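Local coordinates for protein EH1AB1 (Metagenome, PDB 6I8F) that hydrolyses esters, probably through a serine-histidine-aspartate triad carried on an alpha/beta hydrolase fold, at residues V293-F303 and Q311-A319. Residues are numbered along the deposited sequence; the frame is centred on the assembly and turned at random.
Sequences VNYPGTIHGFF and QGLKANDEA
Ala315 sets its methyl among three aromatic rings: CB lies 3.5 Å from Phe302 CE2, touches Phe303 at CD2, and makes a CH-pi contact over one face of Tyr295, toward the rim of that ring. Phe302 presents a ring edge to the peptide joining Gln311 and Gly312, while Thr298 CG2 of its own segment sits over the centre of one face. Beside that edge, Gly312 CA makes a CA-H...O contact with Phe302 O (3.1 Å), where a side chain on Gly312 would clash. Ala319 CB meets the Phe303 edge at CZ. The contact joins the edge strand 290-296 of the central sheet to the C-terminal helix of an alpha/beta hydrolase, segments 293-296 and 311-319 running nearly antiparallel (170°), through the loop that bears His300, the probable triad histidine, hydrogen-bonded to Ser175 and Asp270. The Asn316 amide plane is nearly perpendicular to the Phe303 ring, ND2 over its centre, and ND2 donates to Phe303 O (2.9 Å) on a lone pair in the carbonyl plane. On the strand side, Tyr295 OH gives a 2.6 Å hydrogen bond to the anti lone pair of Glu318 OE1; the glutamate reaches it with CG anti to the backbone N (chi1 -180°) and an extended chain, and its OE2 is hydrogen-bonded to Thr291 OG1 of the second subunit. A phenylalanine replacing Tyr295 would probably leave Glu318 OE1 without this donor. Gln311 OE1 lies at the Tyr295 edge, 3.3 Å from CD2, accepts from Lys289 of the second subunit, and shares a water with Pro296 O.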
loop_
_atom_site.group_PDB
_atom_site.type_symbol
_atom_site.label_atom_id
_atom_site.label_comp_id
_atom_site.label_asym_id
_atom_site.label_seq_id
_atom_site.Cartn_x
_atom_site.Cartn_y
_atom_site.Cartn_z
ATOM N N VAL A 293 3.711 -3.997 1.909
ATOM C CA VAL A 293 2.641 -4.760 2.551
ATOM C C VAL A 293 3.112 -6.194 2.790
ATOM O O VAL A 293 3.762 -6.787 1.930
ATOM C CB VAL A 293 1.328 -4.740 1.743
ATOM C CG1 VAL A 293 1.506 -5.257 0.325
ATOM C CG2 VAL A 293 0.235 -5.518 2.465
ATOM N N ASN A 294 2.741 -6.720 3.967
ATOM C CA ASN A 294 2.953 -8.093 4.334
ATOM C C ASN A 294 1.590 -8.774 4.451
ATOM O O ASN A 294 0.688 -8.245 5.112
ATOM C CB ASN A 294 3.756 -8.242 5.630
ATOM C CG ASN A 294 4.020 -9.696 5.972
ATOM O OD1 ASN A 294 3.557 -10.191 6.995
ATOM N ND2 ASN A 294 4.714 -10.402 5.102
ATOM N N TYR A 295 1.460 -9.931 3.786
ATOM C CA TYR A 295 0.263 -10.779 3.854
ATOM C C TYR A 295 0.564 -11.937 4.808
ATOM O O TYR A 295 1.159 -12.929 4.400
ATOM C CB TYR A 295 -0.166 -11.268 2.462
ATOM C CG TYR A 295 -1.048 -10.297 1.716
ATOM C CD1 TYR A 295 -0.566 -9.062 1.310
ATOM C CD2 TYR A 295 -2.379 -10.584 1.445
ATOM C CE1 TYR A 295 -1.376 -8.141 0.658
ATOM C CE2 TYR A 295 -3.200 -9.678 0.784
ATOM C CZ TYR A 295 -2.694 -8.449 0.392
ATOM O OH TYR A 295 -3.482 -7.530 -0.233
ATOM N N PRO A 296 0.195 -11.846 6.108
ATOM C CA PRO A 296 0.508 -12.914 7.056
ATOM C C PRO A 296 -0.284 -14.188 6.724
ATOM O O PRO A 296 -1.360 -14.125 6.121
ATOM C CB PRO A 296 0.107 -12.345 8.425
ATOM C CG PRO A 296 -0.914 -11.261 8.101
ATOM C CD PRO A 296 -0.539 -10.732 6.731
ATOM N N GLY A 297 0.266 -15.333 7.114
ATOM C CA GLY A 297 -0.473 -16.599 7.085
ATOM C C GLY A 297 -0.650 -17.175 5.685
ATOM O O GLY A 297 -1.443 -18.086 5.515
ATOM N N THR A 298 0.075 -16.658 4.684
ATOM C CA THR A 298 0.061 -17.244 3.339
ATOM C C THR A 298 1.505 -17.507 2.905
ATOM O O THR A 298 2.451 -17.132 3.609
ATOM C CB THR A 298 -0.710 -16.383 2.327
ATOM O OG1 THR A 298 -0.918 -17.165 1.144
ATOM C CG2 THR A 298 -0.005 -15.085 1.997
ATOM N N ILE A 299 1.652 -18.129 1.731
ATOM C CA ILE A 299 2.903 -18.709 1.299
ATOM C C ILE A 299 3.364 -18.052 0.001
ATOM O O ILE A 299 2.569 -17.499 -0.743
ATOM C CB ILE A 299 2.760 -20.233 1.091
ATOM C CG1 ILE A 299 1.634 -20.565 0.110
ATOM C CG2 ILE A 299 2.585 -20.935 2.429
ATOM C CD1 ILE A 299 1.549 -22.030 -0.261
ATOM N N HIS A 300 4.656 -18.222 -0.278
ATOM C CA HIS A 300 5.233 -17.876 -1.542
ATOM C C HIS A 300 4.416 -18.533 -2.666
ATOM O O HIS A 300 4.092 -19.717 -2.592
ATOM C CB HIS A 300 6.701 -18.306 -1.578
ATOM C CG HIS A 300 7.469 -17.658 -2.672
ATOM N ND1 HIS A 300 7.971 -16.363 -2.557
ATOM C CD2 HIS A 300 7.794 -18.101 -3.909
ATOM C CE1 HIS A 300 8.589 -16.050 -3.683
ATOM N NE2 HIS A 300 8.498 -17.106 -4.529
ATOM N N GLY A 301 4.093 -17.746 -3.697
ATOM C CA GLY A 301 3.317 -18.210 -4.855
ATOM C C GLY A 301 1.857 -17.794 -4.814
ATOM O O GLY A 301 1.175 -17.911 -5.823
ATOM N N PHE A 302 1.366 -17.300 -3.665
ATOM C CA PHE A 302 -0.078 -17.118 -3.453
ATOM C C PHE A 302 -0.689 -16.114 -4.450
ATOM O O PHE A 302 -1.879 -16.160 -4.696
ATOM C CB PHE A 302 -0.375 -16.714 -2.006
ATOM C CG PHE A 302 -0.198 -15.256 -1.651
ATOM C CD1 PHE A 302 1.055 -14.725 -1.382
ATOM C CD2 PHE A 302 -1.301 -14.427 -1.513
ATOM C CE1 PHE A 302 1.201 -13.388 -1.030
ATOM C CE2 PHE A 302 -1.154 -13.093 -1.162
ATOM C CZ PHE A 302 0.098 -12.578 -0.909
ATOM N N PHE A 303 0.132 -15.211 -5.003
ATOM C CA PHE A 303 -0.302 -14.119 -5.900
ATOM C C PHE A 303 -0.905 -14.703 -7.180
ATOM O O PHE A 303 -1.758 -14.079 -7.804
ATOM C CB PHE A 303 0.877 -13.190 -6.228
ATOM C CG PHE A 303 0.546 -11.845 -6.838
ATOM C CD1 PHE A 303 0.799 -11.595 -8.178
ATOM C CD2 PHE A 303 0.062 -10.805 -6.061
ATOM C CE1 PHE A 303 0.536 -10.352 -8.738
ATOM C CE2 PHE A 303 -0.187 -9.556 -6.614
ATOM C CZ PHE A 303 0.045 -9.332 -7.955
ATOM N N GLN A 311 -6.519 -15.046 -0.696
ATOM C CA GLN A 311 -5.626 -13.968 -0.297
ATOM C C GLN A 311 -4.907 -13.463 -1.556
ATOM O O GLN A 311 -4.602 -12.277 -1.685
ATOM C CB GLN A 311 -4.636 -14.445 0.771
ATOM C CG GLN A 311 -5.221 -14.531 2.172
ATOM C CD GLN A 311 -5.588 -13.173 2.721
ATOM O OE1 GLN A 311 -4.740 -12.310 2.927
ATOM N NE2 GLN A 311 -6.873 -12.961 2.928
ATOM N N GLY A 312 -4.668 -14.389 -2.496
ATOM C CA GLY A 312 -4.029 -14.080 -3.757
ATOM C C GLY A 312 -4.821 -13.065 -4.566
ATOM O O GLY A 312 -4.245 -12.173 -5.186
ATOM N N LEU A 313 -6.151 -13.190 -4.564
ATOM C CA LEU A 313 -6.995 -12.246 -5.301
ATOM C C LEU A 313 -7.003 -10.880 -4.596
ATOM O O LEU A 313 -6.997 -9.847 -5.257
ATOM C CB LEU A 313 -8.412 -12.806 -5.425
ATOM C CG LEU A 313 -8.537 -14.091 -6.240
ATOM C CD1 LEU A 313 -9.968 -14.602 -6.190
ATOM C CD2 LEU A 313 -8.094 -13.887 -7.687
ATOM N N LYS A 314 -7.031 -10.890 -3.261
ATOM C CA LYS A 314 -6.925 -9.661 -2.482
ATOM C C LYS A 314 -5.597 -8.960 -2.803
ATOM O O LYS A 314 -5.603 -7.761 -3.015
ATOM C CB LYS A 314 -7.065 -9.956 -0.987
ATOM C CG LYS A 314 -8.426 -10.501 -0.576
ATOM C CD LYS A 314 -9.288 -9.509 0.176
ATOM C CE LYS A 314 -10.773 -9.773 0.017
ATOM N NZ LYS A 314 -11.121 -11.144 0.468
ATOM N N ALA A 315 -4.491 -9.730 -2.876
ATOM C CA ALA A 315 -3.156 -9.201 -3.176
ATOM C C ALA A 315 -3.097 -8.632 -4.599
ATOM O O ALA A 315 -2.506 -7.553 -4.802
ATOM C CB ALA A 315 -2.100 -10.250 -2.982
ATOM N N ASN A 316 -3.666 -9.370 -5.561
ATOM C CA ASN A 316 -3.849 -8.905 -6.947
ATOM C C ASN A 316 -4.492 -7.513 -6.925
ATOM O O ASN A 316 -3.955 -6.548 -7.485
ATOM C CB ASN A 316 -4.725 -9.844 -7.789
ATOM C CG ASN A 316 -4.118 -11.195 -8.133
ATOM O OD1 ASN A 316 -4.832 -12.069 -8.647
ATOM N ND2 ASN A 316 -2.830 -11.389 -7.872
ATOM N N ASP A 317 -5.652 -7.424 -6.264
ATOM C CA ASP A 317 -6.457 -6.198 -6.240
ATOM C C ASP A 317 -5.680 -5.054 -5.567
ATOM O O ASP A 317 -5.754 -3.906 -6.014
ATOM C CB ASP A 317 -7.812 -6.462 -5.578
ATOM C CG ASP A 317 -8.669 -7.439 -6.370
ATOM O OD1 ASP A 317 -8.261 -7.804 -7.504
ATOM O OD2 ASP A 317 -9.718 -7.863 -5.847
ATOM N N GLU A 318 -4.948 -5.350 -4.482
ATOM C CA GLU A 318 -4.174 -4.310 -3.787
ATOM C C GLU A 318 -3.029 -3.786 -4.676
ATOM O O GLU A 318 -2.813 -2.587 -4.780
ATOM C CB GLU A 318 -3.620 -4.809 -2.452
ATOM C CG GLU A 318 -2.830 -3.738 -1.742
ATOM C CD GLU A 318 -2.417 -4.018 -0.310
ATOM O OE1 GLU A 318 -2.661 -5.142 0.197
ATOM O OE2 GLU A 318 -1.828 -3.106 0.280
ATOM N N ALA A 319 -2.272 -4.690 -5.293
ATOM C CA ALA A 319 -1.166 -4.298 -6.172
ATOM C C ALA A 319 -1.694 -3.412 -7.313
ATOM O O ALA A 319 -1.167 -2.325 -7.583
ATOM C CB ALA A 319 -0.482 -5.532 -6.702
HETATM O O HOH W 1 -2.966 -12.223 4.975
#